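Local coordinates for integron cassette protein VCH_CASS2 (Vibrio cholerae, PDB 3GK6) that is of unconfirmed function but probably binds cationic, drug-like compounds through an effector-binding module encoded on a mobile integron gene cassette, at residues N28-T33 with T152-Y157; F35-T40 with T49-N54; Y77-S82 with A87-A92. All coordinates share one frame; numbering follows the deposited sequence.

Contact 1: N28-T33 with T152-Y157; sequences NGFEVT and TDFEYY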
ATOM      1  N   ASN A  28       9.044  11.680  -4.980  1.00 25.21           N
ATOM      2  CA  ASN A  28       9.796  11.145  -6.104  1.00 26.15           C
ATOM      3  C   ASN A  28       9.399   9.719  -6.398  1.00 25.41           C
ATOM      4  O   ASN A  28       9.264   8.919  -5.479  1.00 30.89           O
ATOM      5  CB  ASN A  28      11.291  11.187  -5.824  1.00 39.00           C
ATOM      6  CG  ASN A  28      12.025  12.064  -6.790  1.00 53.32           C
ATOM      7  OD1 ASN A  28      12.066  11.784  -7.992  1.00 59.25           O
ATOM      8  ND2 ASN A  28      12.605  13.137  -6.285  1.00 59.62           N
ATOM      9  N   GLY A  29       9.262   9.400  -7.682  1.00 27.26           N
ATOM     10  CA  GLY A  29       8.853   8.071  -8.095  1.00 39.01           C
ATOM     11  C   GLY A  29       9.925   7.037  -7.814  1.00 35.90           C
ATOM     12  O   GLY A  29      11.082   7.383  -7.589  1.00 31.67           O
ATOM     13  N   PHE A  30       9.538   5.765  -7.848  1.00 29.15           N
ATOM     14  CA  PHE A  30      10.441   4.670  -7.521  1.00 29.69           C
ATOM     15  C   PHE A  30       9.920   3.350  -8.098  1.00 34.54           C
ATOM     16  O   PHE A  30       8.732   3.216  -8.384  1.00 30.47           O
ATOM     17  CB  PHE A  30      10.569   4.544  -5.999  1.00 27.44           C
ATOM     18  CG  PHE A  30       9.248   4.418  -5.275  1.00 32.71           C
ATOM     19  CD1 PHE A  30       8.514   5.546  -4.934  1.00 31.86           C
ATOM     20  CD2 PHE A  30       8.749   3.166  -4.910  1.00 31.98           C
ATOM     21  CE1 PHE A  30       7.298   5.434  -4.255  1.00 32.48           C
ATOM     22  CE2 PHE A  30       7.532   3.042  -4.222  1.00 31.22           C
ATOM     23  CZ  PHE A  30       6.803   4.173  -3.893  1.00 31.57           C
ATOM     24  N   GLU A  31      10.807   2.375  -8.251  1.00 29.63           N
ATOM     25  CA  GLU A  31      10.424   1.070  -8.789  1.00 32.10           C
ATOM     26  C   GLU A  31      10.367   0.017  -7.690  1.00 33.52           C
ATOM     27  O   GLU A  31      11.213   0.002  -6.796  1.00 32.32           O
ATOM     28  CB  GLU A  31      11.404   0.625  -9.877  1.00 34.14           C
ATOM     29  CG  GLU A  31      11.417   1.526 -11.101  1.00 54.38           C
ATOM     30  CD  GLU A  31      12.083   0.869 -12.297  1.00 69.08           C
ATOM     31  OE1 GLU A  31      12.827  -0.115 -12.098  1.00 68.86           O
ATOM     32  OE2 GLU A  31      11.857   1.334 -13.433  1.00 77.57           O
ATOM     33  N   VAL A  32       9.363  -0.852  -7.767  1.00 31.43           N
ATOM     34  CA  VAL A  32       9.171  -1.914  -6.784  1.00 29.72           C
ATOM     35  C   VAL A  32       8.710  -3.201  -7.462  1.00 37.49           C
ATOM     36  O   VAL A  32       8.018  -3.167  -8.485  1.00 37.04           O
ATOM     37  CB  VAL A  32       8.118  -1.544  -5.712  1.00 29.30           C
ATOM     38  CG1 VAL A  32       8.597  -0.382  -4.859  1.00 32.56           C
ATOM     39  CG2 VAL A  32       6.788  -1.226  -6.363  1.00 33.66           C
ATOM     40  N   THR A  33       9.095  -4.331  -6.882  1.00 30.82           N
ATOM     41  CA  THR A  33       8.741  -5.637  -7.425  1.00 31.55           C
ATOM     42  C   THR A  33       8.111  -6.509  -6.349  1.00 30.70           C
ATOM     43  O   THR A  33       8.564  -6.516  -5.209  1.00 34.01           O
ATOM     44  CB  THR A  33       9.985  -6.339  -7.985  1.00 39.62           C
ATOM     45  OG1 THR A  33      10.425  -5.645  -9.156  1.00 44.03           O
ATOM     46  CG2 THR A  33       9.678  -7.788  -8.349  1.00 39.15           C
ATOM     47  N   THR A 152      -1.821   5.511  -8.630  1.00 28.10           N
ATOM     48  CA  THR A 152      -1.177   4.605  -7.689  1.00 34.09           C
ATOM     49  C   THR A 152      -1.064   5.190  -6.280  1.00 32.02           C
ATOM     50  O   THR A 152      -0.485   6.259  -6.085  1.00 27.00           O
ATOM     51  CB  THR A 152       0.199   4.142  -8.181  1.00 35.54           C
ATOM     52  OG1 THR A 152       0.040   3.477  -9.444  1.00 37.16           O
ATOM     53  CG2 THR A 152       0.805   3.170  -7.179  1.00 28.73           C
ATOM     54  N   ASP A 153      -1.645   4.475  -5.313  1.00 21.06           N
ATOM     55  CA  ASP A 153      -1.553   4.812  -3.900  1.00 21.61           C
ATOM     56  C   ASP A 153      -0.674   3.759  -3.232  1.00 26.93           C
ATOM     57  O   ASP A 153      -0.519   2.655  -3.758  1.00 24.04           O
ATOM     58  CB  ASP A 153      -2.954   4.777  -3.265  1.00 20.55           C
ATOM     59  CG  ASP A 153      -3.953   5.660  -4.002  1.00 28.22           C
ATOM     60  OD1 ASP A 153      -3.604   6.822  -4.319  1.00 27.31           O
ATOM     61  OD2 ASP A 153      -5.091   5.195  -4.254  1.00 27.58           O
ATOM     62  N   PHE A 154      -0.113   4.059  -2.064  1.00 21.87           N
ATOM     63  CA  PHE A 154       0.718   3.048  -1.422  1.00 19.87           C
ATOM     64  C   PHE A 154       0.830   3.141   0.085  1.00 21.70           C
ATOM     65  O   PHE A 154       0.878   4.235   0.659  1.00 21.32           O
ATOM     66  CB  PHE A 154       2.120   2.968  -2.058  1.00 17.90           C
ATOM     67  CG  PHE A 154       2.926   4.251  -1.957  1.00 20.93           C
ATOM     68  CD1 PHE A 154       3.762   4.480  -0.878  1.00 21.67           C
ATOM     69  CD2 PHE A 154       2.864   5.204  -2.966  1.00 20.45           C
ATOM     70  CE1 PHE A 154       4.526   5.648  -0.794  1.00 21.30           C
ATOM     71  CE2 PHE A 154       3.608   6.369  -2.888  1.00 20.39           C
ATOM     72  CZ  PHE A 154       4.438   6.599  -1.800  1.00 21.73           C
ATOM     73  N   GLU A 155       0.864   1.964   0.703  1.00 18.36           N
ATOM     74  CA  GLU A 155       1.286   1.815   2.080  1.00 17.07           C
ATOM     75  C   GLU A 155       2.803   1.706   2.036  1.00 22.41           C
ATOM     76  O   GLU A 155       3.336   1.002   1.190  1.00 21.72           O
ATOM     77  CB  GLU A 155       0.733   0.502   2.657  1.00 17.67           C
ATOM     78  CG  GLU A 155      -0.772   0.463   2.726  1.00 18.28           C
ATOM     79  CD  GLU A 155      -1.323  -0.955   2.695  1.00 18.30           C
ATOM     80  OE1 GLU A 155      -0.546  -1.917   2.498  1.00 20.25           O
ATOM     81  OE2 GLU A 155      -2.539  -1.080   2.861  1.00 20.51           O
ATOM     82  N   TYR A 156       3.493   2.394   2.935  1.00 18.04           N
ATOM     83  CA  TYR A 156       4.941   2.243   3.065  1.00 17.29           C
ATOM     84  C   TYR A 156       5.198   1.800   4.485  1.00 20.40           C
ATOM     85  O   TYR A 156       4.857   2.514   5.435  1.00 19.93           O
ATOM     86  CB  TYR A 156       5.687   3.552   2.744  1.00 22.90           C
ATOM     87  CG  TYR A 156       7.129   3.584   3.231  1.00 22.19           C
ATOM     88  CD1 TYR A 156       7.965   2.486   3.070  1.00 24.70           C
ATOM     89  CD2 TYR A 156       7.659   4.731   3.838  1.00 24.78           C
ATOM     90  CE1 TYR A 156       9.288   2.507   3.514  1.00 24.92           C
ATOM     91  CE2 TYR A 156       8.973   4.759   4.291  1.00 31.08           C
ATOM     92  CZ  TYR A 156       9.780   3.643   4.126  1.00 34.01           C
ATOM     93  OH  TYR A 156      11.086   3.660   4.570  1.00 36.00           O
ATOM     94  N   TYR A 157       5.773   0.606   4.630  1.00 22.42           N
ATOM     95  CA  TYR A 157       5.964   0.017   5.946  1.00 22.76           C
ATOM     96  C   TYR A 157       7.289   0.507   6.498  1.00 26.39           C
ATOM     97  O   TYR A 157       8.306  -0.193   6.470  1.00 29.59           O
ATOM     98  CB  TYR A 157       5.820  -1.520   5.901  1.00 20.84           C
ATOM     99  CG  TYR A 157       4.391  -1.900   5.579  1.00 23.80           C
ATOM    100  CD1 TYR A 157       3.441  -2.013   6.595  1.00 24.60           C
ATOM    101  CD2 TYR A 157       3.969  -2.069   4.267  1.00 25.84           C
ATOM    102  CE1 TYR A 157       2.135  -2.308   6.323  1.00 24.35           C
ATOM    103  CE2 TYR A 157       2.634  -2.374   3.978  1.00 20.88           C
ATOM    104  CZ  TYR A 157       1.726  -2.493   5.021  1.00 23.33           C
ATOM    105  OH  TYR A 157       0.401  -2.786   4.788  1.00 21.87           O
TER

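Contact 2: F35-T40 with T49-N54; sequences FVVRTT and TAKIGN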
ATOM      1  N   PHE A  35       4.383  -9.334  -5.459  1.00 30.97           N
ATOM      2  CA  PHE A  35       3.261 -10.158  -5.873  1.00 35.70           C
ATOM      3  C   PHE A  35       1.988  -9.331  -6.003  1.00 31.72           C
ATOM      4  O   PHE A  35       1.711  -8.460  -5.180  1.00 33.24           O
ATOM      5  CB  PHE A  35       3.068 -11.318  -4.888  1.00 31.36           C
ATOM      6  CG  PHE A  35       4.268 -12.221  -4.777  1.00 36.84           C
ATOM      7  CD1 PHE A  35       4.734 -12.920  -5.887  1.00 44.85           C
ATOM      8  CD2 PHE A  35       4.926 -12.379  -3.571  1.00 36.24           C
ATOM      9  CE1 PHE A  35       5.832 -13.753  -5.794  1.00 41.48           C
ATOM     10  CE2 PHE A  35       6.026 -13.217  -3.468  1.00 48.69           C
ATOM     11  CZ  PHE A  35       6.481 -13.906  -4.585  1.00 51.79           C
ATOM     12  N   VAL A  36       1.212  -9.610  -7.041  1.00 31.11           N
ATOM     13  CA  VAL A  36      -0.008  -8.857  -7.274  1.00 32.16           C
ATOM     14  C   VAL A  36      -1.222  -9.756  -7.169  1.00 36.86           C
ATOM     15  O   VAL A  36      -1.186 -10.923  -7.563  1.00 37.55           O
ATOM     16  CB  VAL A  36      -0.022  -8.195  -8.669  1.00 41.25           C
ATOM     17  CG1 VAL A  36       0.112  -9.238  -9.756  1.00 49.96           C
ATOM     18  CG2 VAL A  36      -1.302  -7.397  -8.859  1.00 39.63           C
ATOM     19  N   VAL A  37      -2.298  -9.212  -6.621  1.00 36.46           N
ATOM     20  CA  VAL A  37      -3.593  -9.844  -6.762  1.00 40.16           C
ATOM     21  C   VAL A  37      -4.602  -8.754  -7.083  1.00 37.99           C
ATOM     22  O   VAL A  37      -4.419  -7.597  -6.715  1.00 34.77           O
ATOM     23  CB  VAL A  37      -4.005 -10.636  -5.503  1.00 32.74           C
ATOM     24  CG1 VAL A  37      -4.351  -9.698  -4.363  1.00 36.06           C
ATOM     25  CG2 VAL A  37      -5.178 -11.545  -5.824  1.00 43.66           C
ATOM     26  N   ARG A  38      -5.663  -9.117  -7.786  1.00 34.06           N
ATOM     27  CA  ARG A  38      -6.712  -8.157  -8.068  1.00 36.94           C
ATOM     28  C   ARG A  38      -7.897  -8.405  -7.161  1.00 39.49           C
ATOM     29  O   ARG A  38      -8.329  -9.549  -6.964  1.00 39.57           O
ATOM     30  CB  ARG A  38      -7.132  -8.225  -9.539  1.00 47.23           C
ATOM     31  CG  ARG A  38      -8.036  -7.089  -9.966  1.00 45.10           C
ATOM     32  CD  ARG A  38      -7.932  -6.844 -11.467  1.00 46.56           C
ATOM     33  NE  ARG A  38      -8.708  -5.678 -11.874  1.00 44.84           N
ATOM     34  CZ  ARG A  38      -8.260  -4.427 -11.822  1.00 45.29           C
ATOM     35  NH1 ARG A  38      -7.036  -4.171 -11.372  1.00 38.90           N
ATOM     36  NH2 ARG A  38      -9.045  -3.433 -12.209  1.00 42.11           N
ATOM     37  N   THR A  39      -8.430  -7.339  -6.585  1.00 39.16           N
ATOM     38  CA  THR A  39      -9.528  -7.519  -5.648  1.00 39.70           C
ATOM     39  C   THR A  39     -10.442  -6.302  -5.643  1.00 35.41           C
ATOM     40  O   THR A  39     -10.289  -5.388  -6.454  1.00 38.33           O
ATOM     41  CB  THR A  39      -8.991  -7.805  -4.225  1.00 33.58           C
ATOM     42  OG1 THR A  39     -10.053  -8.297  -3.388  1.00 33.50           O
ATOM     43  CG2 THR A  39      -8.377  -6.538  -3.625  1.00 28.38           C
ATOM     44  N   THR A  40     -11.403  -6.310  -4.732  1.00 37.59           N
ATOM     45  CA  THR A  40     -12.323  -5.201  -4.560  1.00 35.45           C
ATOM     46  C   THR A  40     -12.487  -4.950  -3.063  1.00 35.52           C
ATOM     47  O   THR A  40     -12.191  -5.828  -2.243  1.00 33.07           O
ATOM     48  CB  THR A  40     -13.698  -5.534  -5.183  1.00 51.15           C
ATOM     49  OG1 THR A  40     -14.408  -4.326  -5.475  1.00 69.24           O
ATOM     50  CG2 THR A  40     -14.523  -6.381  -4.243  1.00 34.11           C
ATOM     51  N   THR A  49     -13.525 -14.092   1.804  1.00 34.44           N
ATOM     52  CA  THR A  49     -13.121 -13.873   0.409  1.00 41.19           C
ATOM     53  C   THR A  49     -11.951 -12.906   0.255  1.00 41.43           C
ATOM     54  O   THR A  49     -11.488 -12.660  -0.861  1.00 38.86           O
ATOM     55  CB  THR A  49     -14.285 -13.355  -0.454  1.00 38.18           C
ATOM     56  OG1 THR A  49     -14.798 -12.140   0.104  1.00 39.07           O
ATOM     57  CG2 THR A  49     -15.403 -14.401  -0.549  1.00 38.80           C
ATOM     58  N   ALA A  50     -11.473 -12.354   1.366  1.00 33.12           N
ATOM     59  CA  ALA A  50     -10.376 -11.393   1.307  1.00 28.26           C
ATOM     60  C   ALA A  50      -9.111 -12.020   0.729  1.00 32.35           C
ATOM     61  O   ALA A  50      -8.803 -13.176   1.013  1.00 29.75           O
ATOM     62  CB  ALA A  50     -10.092 -10.807   2.703  1.00 26.63           C
ATOM     63  N   LYS A  51      -8.368 -11.235  -0.056  1.00 29.72           N
ATOM     64  CA  LYS A  51      -7.160 -11.711  -0.724  1.00 32.06           C
ATOM     65  C   LYS A  51      -5.864 -11.078  -0.203  1.00 29.18           C
ATOM     66  O   LYS A  51      -4.767 -11.612  -0.428  1.00 30.28           O
ATOM     67  CB  LYS A  51      -7.262 -11.434  -2.228  1.00 35.32           C
ATOM     68  CG  LYS A  51      -8.510 -12.016  -2.900  1.00 40.45           C
ATOM     69  CD  LYS A  51      -8.428 -11.827  -4.417  1.00 46.51           C
ATOM     70  CE  LYS A  51      -9.777 -12.026  -5.098  1.00 58.18           C
ATOM     71  NZ  LYS A  51     -10.723 -10.910  -4.802  1.00 56.48           N
ATOM     72  N   ILE A  52      -5.976  -9.939   0.466  1.00 26.99           N
ATOM     73  CA  ILE A  52      -4.779  -9.165   0.833  1.00 23.86           C
ATOM     74  C   ILE A  52      -3.946  -9.863   1.897  1.00 24.29           C
ATOM     75  O   ILE A  52      -2.718  -9.886   1.819  1.00 23.95           O
ATOM     76  CB  ILE A  52      -5.133  -7.704   1.228  1.00 28.25           C
ATOM     77  CG1 ILE A  52      -5.697  -6.964   0.006  1.00 29.69           C
ATOM     78  CG2 ILE A  52      -3.918  -6.966   1.785  1.00 28.53           C
ATOM     79  CD1 ILE A  52      -6.169  -5.541   0.301  1.00 30.78           C
ATOM     80  N   GLY A  53      -4.611 -10.461   2.883  1.00 27.67           N
ATOM     81  CA  GLY A  53      -3.911 -11.255   3.875  1.00 23.81           C
ATOM     82  C   GLY A  53      -3.108 -12.378   3.231  1.00 26.10           C
ATOM     83  O   GLY A  53      -1.942 -12.584   3.561  1.00 27.49           O
ATOM     84  N   ASN A  54      -3.729 -13.115   2.318  1.00 26.26           N
ATOM     85  CA  ASN A  54      -3.027 -14.218   1.661  1.00 27.66           C
ATOM     86  C   ASN A  54      -1.869 -13.723   0.788  1.00 32.36           C
ATOM     87  O   ASN A  54      -0.815 -14.361   0.710  1.00 33.94           O
ATOM     88  CB  ASN A  54      -3.997 -15.054   0.845  1.00 33.02           C
ATOM     89  CG  ASN A  54      -4.965 -15.813   1.715  1.00 31.53           C
ATOM     90  OD1 ASN A  54      -4.590 -16.306   2.781  1.00 34.68           O
ATOM     91  ND2 ASN A  54      -6.214 -15.903   1.277  1.00 31.17           N
TER

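Contact 3: Y77-S82 with A87-A92; sequences YTNYES and AFDVIA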
ATOM      1  N   TYR A  77      -1.494   0.084  -4.350  1.00 24.80           N
ATOM      2  CA  TYR A  77      -2.851   0.007  -4.852  1.00 22.33           C
ATOM      3  C   TYR A  77      -2.900   0.775  -6.170  1.00 29.14           C
ATOM      4  O   TYR A  77      -2.603   1.970  -6.211  1.00 24.74           O
ATOM      5  CB  TYR A  77      -3.819   0.585  -3.831  1.00 23.45           C
ATOM      6  CG  TYR A  77      -3.822  -0.205  -2.533  1.00 21.95           C
ATOM      7  CD1 TYR A  77      -4.818  -1.145  -2.273  1.00 26.08           C
ATOM      8  CD2 TYR A  77      -2.812  -0.037  -1.588  1.00 20.88           C
ATOM      9  CE1 TYR A  77      -4.826  -1.870  -1.098  1.00 23.96           C
ATOM     10  CE2 TYR A  77      -2.805  -0.759  -0.399  1.00 19.65           C
ATOM     11  CZ  TYR A  77      -3.818  -1.675  -0.165  1.00 22.89           C
ATOM     12  OH  TYR A  77      -3.836  -2.402   1.003  1.00 24.38           O
ATOM     13  N   THR A  78      -3.253   0.080  -7.247  1.00 27.76           N
ATOM     14  CA  THR A  78      -3.058   0.635  -8.579  1.00 26.27           C
ATOM     15  C   THR A  78      -3.968  -0.070  -9.584  1.00 29.91           C
ATOM     16  O   THR A  78      -4.763  -0.944  -9.208  1.00 33.36           O
ATOM     17  CB  THR A  78      -1.567   0.496  -8.988  1.00 34.89           C
ATOM     18  OG1 THR A  78      -1.302   1.233 -10.192  1.00 33.87           O
ATOM     19  CG2 THR A  78      -1.199  -0.977  -9.184  1.00 37.32           C
ATOM     20  N   ASN A  79      -3.855   0.317 -10.852  1.00 32.79           N
ATOM     21  CA  ASN A  79      -4.715  -0.216 -11.911  1.00 37.72           C
ATOM     22  C   ASN A  79      -6.186  -0.234 -11.512  1.00 36.04           C
ATOM     23  O   ASN A  79      -6.858  -1.258 -11.607  1.00 39.45           O
ATOM     24  CB  ASN A  79      -4.257  -1.611 -12.330  1.00 36.14           C
ATOM     25  CG  ASN A  79      -2.830  -1.621 -12.855  1.00 49.53           C
ATOM     26  OD1 ASN A  79      -2.377  -0.662 -13.488  1.00 50.63           O
ATOM     27  ND2 ASN A  79      -2.113  -2.710 -12.596  1.00 54.71           N
ATOM     28  N   TYR A  80      -6.680   0.910 -11.050  1.00 37.21           N
ATOM     29  CA  TYR A  80      -8.050   1.001 -10.572  1.00 31.79           C
ATOM     30  C   TYR A  80      -9.035   0.858 -11.716  1.00 44.10           C
ATOM     31  O   TYR A  80      -8.973   1.609 -12.685  1.00 43.87           O
ATOM     32  CB  TYR A  80      -8.282   2.345  -9.896  1.00 35.06           C
ATOM     33  CG  TYR A  80      -7.708   2.470  -8.489  1.00 30.74           C
ATOM     34  CD1 TYR A  80      -8.436   2.039  -7.388  1.00 30.41           C
ATOM     35  CD2 TYR A  80      -6.474   3.066  -8.269  1.00 32.35           C
ATOM     36  CE1 TYR A  80      -7.942   2.160  -6.098  1.00 28.34           C
ATOM     37  CE2 TYR A  80      -5.956   3.191  -6.963  1.00 31.50           C
ATOM     38  CZ  TYR A  80      -6.708   2.743  -5.891  1.00 29.72           C
ATOM     39  OH  TYR A  80      -6.240   2.865  -4.604  1.00 27.76           O
ATOM     40  N   GLU A  81      -9.948  -0.100 -11.592  1.00 43.72           N
ATOM     41  CA  GLU A  81     -11.008  -0.270 -12.572  1.00 51.98           C
ATOM     42  C   GLU A  81     -11.765   1.043 -12.724  1.00 49.45           C
ATOM     43  O   GLU A  81     -12.075   1.463 -13.830  1.00 52.52           O
ATOM     44  CB  GLU A  81     -11.971  -1.383 -12.140  1.00 53.88           C
ATOM     45  CG  GLU A  81     -13.026  -1.752 -13.196  1.00 50.14           C
ATOM     46  CD  GLU A  81     -14.149  -2.614 -12.628  1.00 60.37           C
ATOM     47  OE1 GLU A  81     -14.137  -2.891 -11.408  1.00 53.62           O
ATOM     48  OE2 GLU A  81     -15.045  -3.016 -13.405  1.00 69.49           O
ATOM     49  N   SER A  82     -12.040   1.697 -11.601  1.00 47.83           N
ATOM     50  CA  SER A  82     -12.847   2.909 -11.600  1.00 48.35           C
ATOM     51  C   SER A  82     -12.459   3.814 -10.436  1.00 45.42           C
ATOM     52  O   SER A  82     -11.478   4.552 -10.510  1.00 46.11           O
ATOM     53  CB  SER A  82     -14.319   2.533 -11.486  1.00 57.38           C
ATOM     54  OG  SER A  82     -14.479   1.513 -10.511  1.00 55.60           O
ATOM     55  N   ALA A  87     -12.678  -2.554  -8.899  1.00 40.95           N
ATOM     56  CA  ALA A  87     -11.520  -3.401  -8.661  1.00 42.24           C
ATOM     57  C   ALA A  87     -10.227  -2.586  -8.689  1.00 39.72           C
ATOM     58  O   ALA A  87     -10.189  -1.469  -9.209  1.00 42.41           O
ATOM     59  CB  ALA A  87     -11.468  -4.528  -9.679  1.00 39.73           C
ATOM     60  N   PHE A  88      -9.174  -3.159  -8.120  1.00 32.82           N
ATOM     61  CA  PHE A  88      -7.846  -2.570  -8.166  1.00 30.65           C
ATOM     62  C   PHE A  88      -6.840  -3.677  -7.911  1.00 31.11           C
ATOM     63  O   PHE A  88      -7.187  -4.723  -7.341  1.00 34.35           O
ATOM     64  CB  PHE A  88      -7.704  -1.459  -7.119  1.00 31.03           C
ATOM     65  CG  PHE A  88      -8.196  -1.854  -5.748  1.00 28.78           C
ATOM     66  CD1 PHE A  88      -7.372  -2.540  -4.869  1.00 27.19           C
ATOM     67  CD2 PHE A  88      -9.497  -1.556  -5.350  1.00 31.16           C
ATOM     68  CE1 PHE A  88      -7.840  -2.913  -3.605  1.00 29.94           C
ATOM     69  CE2 PHE A  88      -9.968  -1.932  -4.094  1.00 36.35           C
ATOM     70  CZ  PHE A  88      -9.139  -2.608  -3.221  1.00 34.38           C
ATOM     71  N   ASP A  89      -5.606  -3.460  -8.343  1.00 32.33           N
ATOM     72  CA  ASP A  89      -4.530  -4.387  -8.044  1.00 32.13           C
ATOM     73  C   ASP A  89      -3.909  -3.989  -6.721  1.00 27.81           C
ATOM     74  O   ASP A  89      -3.712  -2.805  -6.461  1.00 28.00           O
ATOM     75  CB  ASP A  89      -3.442  -4.328  -9.109  1.00 31.18           C
ATOM     76  CG  ASP A  89      -3.852  -4.995 -10.398  1.00 39.07           C
ATOM     77  OD1 ASP A  89      -4.788  -5.808 -10.367  1.00 37.84           O
ATOM     78  OD2 ASP A  89      -3.230  -4.699 -11.436  1.00 37.98           O
ATOM     79  N   VAL A  90      -3.594  -4.987  -5.904  1.00 27.37           N
ATOM     80  CA  VAL A  90      -2.799  -4.780  -4.699  1.00 29.09           C
ATOM     81  C   VAL A  90      -1.473  -5.495  -4.908  1.00 28.20           C
ATOM     82  O   VAL A  90      -1.441  -6.638  -5.366  1.00 30.73           O
ATOM     83  CB  VAL A  90      -3.510  -5.339  -3.457  1.00 29.49           C
ATOM     84  CG1 VAL A  90      -2.709  -5.015  -2.185  1.00 24.94           C
ATOM     85  CG2 VAL A  90      -4.927  -4.782  -3.369  1.00 28.41           C
ATOM     86  N   ILE A  91      -0.376  -4.819  -4.601  1.00 25.91           N
ATOM     87  CA  ILE A  91       0.944  -5.391  -4.813  1.00 28.66           C
ATOM     88  C   ILE A  91       1.793  -5.314  -3.552  1.00 28.72           C
ATOM     89  O   ILE A  91       2.105  -4.222  -3.066  1.00 27.09           O
ATOM     90  CB  ILE A  91       1.703  -4.703  -5.981  1.00 31.42           C
ATOM     91  CG1 ILE A  91       0.770  -4.490  -7.179  1.00 27.71           C
ATOM     92  CG2 ILE A  91       2.931  -5.511  -6.349  1.00 30.08           C
ATOM     93  CD1 ILE A  91       1.444  -3.907  -8.425  1.00 29.37           C
ATOM     94  N   ALA A  92       2.151  -6.481  -3.026  1.00 28.37           N
ATOM     95  CA  ALA A  92       3.060  -6.592  -1.892  1.00 28.06           C
ATOM     96  C   ALA A  92       4.463  -6.655  -2.478  1.00 31.69           C
ATOM     97  O   ALA A  92       4.810  -7.597  -3.204  1.00 29.33           O
ATOM     98  CB  ALA A  92       2.748  -7.840  -1.069  1.00 25.51           C
TER
HETATM   99  O   HOH W   1     -11.369   0.778  -9.065  1.00 37.58           O

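Contact 1: N28-T33 with T152-Y157
Phe30 and Phe154 reach toward each other from opposite directions and meet as a T-shaped (edge-to-face) pair, ring planes 85° apart and centroids 5.2 Å apart. Both rings leave the backbone with CG between N and the carbonyl carbon (chi1 54° for Phe30, 61° for Phe154). Phe30 CZ sits over the middle of the Phe154 ring, and Phe30 CE1 comes to 3.9 Å from Phe154 CZ. Strands 18-39 and 152-156 are not neighbours in the six-stranded antiparallel barrel, so the rings bridge its interior. The packed side is that of Phe154, buried beside Leu76 and Ser166. The Phe30 side is the more open: its ring, though stacked on Tyr74, is partly exposed, and the next residue, Glu31, is exposed and forms a salt bridge with Lys107. Beyond Phe154 the strand turns Glu155 to its other face. There Tyr157 OH donates to Glu155 OE1 at 2.6 Å, from well above the carboxylate plane, and Tyr77 and Trp132 bind OE2. A buried acid among aromatic groups is consistent with a cation site. The Phe30-Phe154 contact itself is wholly apolar: ring C-H groups, slightly positive, face a pi cloud, and no polar bond crosses it.

Contact 2: F35-T40 with T49-N54
Lys51 lays its side chain over the Val37 and Thr39 face of strand 18-39 and carries most of this contact, from just ahead of helix 52-62. The apolar part belongs to its methylenes. Lys51 CD rests on Val37 CG2 at 3.6 Å, and Val37 CG1 meets Lys51 CB at 4.0 Å, so the valine straddles the root and middle of the chain. Lys51 CD also passes 3.4 Å from Arg38 O, as does Lys51 CE. The polar part is at the tip. A bend at the last torsion (chi4 71°) turns the ammonium to Thr39, where Lys51 NZ donates to Thr39 OG1 at 3.0 Å; the threonine presents that hydroxyl from the position opposite its own N (chi1 -166°).

These residues draw together the two ends of the connection, through helix 41-45, between strand 18-39 and helix 52-62, which lies over the barrel face bearing Phe35 and Val37, with Leu55 packed on both. Acidic residues of the intervening helix complete the polar network. Asp43 forms a salt bridge with Lys51 NZ, and Glu44 bonds Thr39 OG1 and receives the backbone N-H groups of Lys51 and Ile52 where the longer helix begins. Arg38 leaves the strand on the opposite face, and its NH1 binds Asn79 O and Asp89 OD1.

Contact 3: Y77-S82 with A87-A92
Val90 fits against Tyr77 as a knob on a flat plate: its CG1 lies over the ring face, 4.3 Å from the centroid in a CH-pi contact. Phe88 abuts the ring's edge, its CE1 3.7 Å from Tyr77 CD1, with the two planes oblique. Tyr80 comes in obliquely from the same side of the Phe88 ring as Tyr77, nearer its root, its CD1 3.6 Å from Phe88 CB, and the three rings form an aromatic cluster on this side of the hairpin of strands 73-78 and 88-94. The opposite face is smaller in relief. There Thr78 CG2, wedged between its own N and carbonyl carbon, drops into the notch between Asp89 CB and Ile91 CD1, 4.0 Å from the latter.

Thr78 and Asp89 are an antiparallel hydrogen-bonded pair. Beyond them Asn79, with positive phi, adds one residue to its side before the chains meet again at Glu81, whose N bonds Ala87 O at 2.8 Å. With CG opposite its backbone N (chi1 -173°), the extended Glu81 chain runs alongside Ala87, and its OE1 takes Ala87 N on the anti lone pair. Asn79 ND2 meets Asp89 OD2 at 2.6 Å, nearly in the amide plane, while Arg38 pairs with Asp89 OD1. Both carboxylate oxygens of Asp89 are therefore engaged, which probably favours its charged form, and side-chain bonds fix the hairpin end where backbone pairing is irregular.

In the fold
All three contacts belong to one antiparallel barrel. Contact 1 spans its interior, whereas contacts 2 and 3 meet where their strands 18-39 and 88-94 pair, their centres about 10 Å apart; Val90 N lies 2.9 Å from Val37 O, a probable hydrogen bond. Contact 1 is about 17 Å from contact 2 and about 13 Å from contact 3, measured between centres, yet it reaches contact 3 through the Tyr77-Glu155 bond and, more weakly, through Tyr80 OH and Asp153 OD2, 2.6 Å apart. The Tyr77 side chain is also about 4 Å from a bound polyether, probably of crystallisation origin, which may mark a pocket; a cation site near Glu155 would be consistent with it.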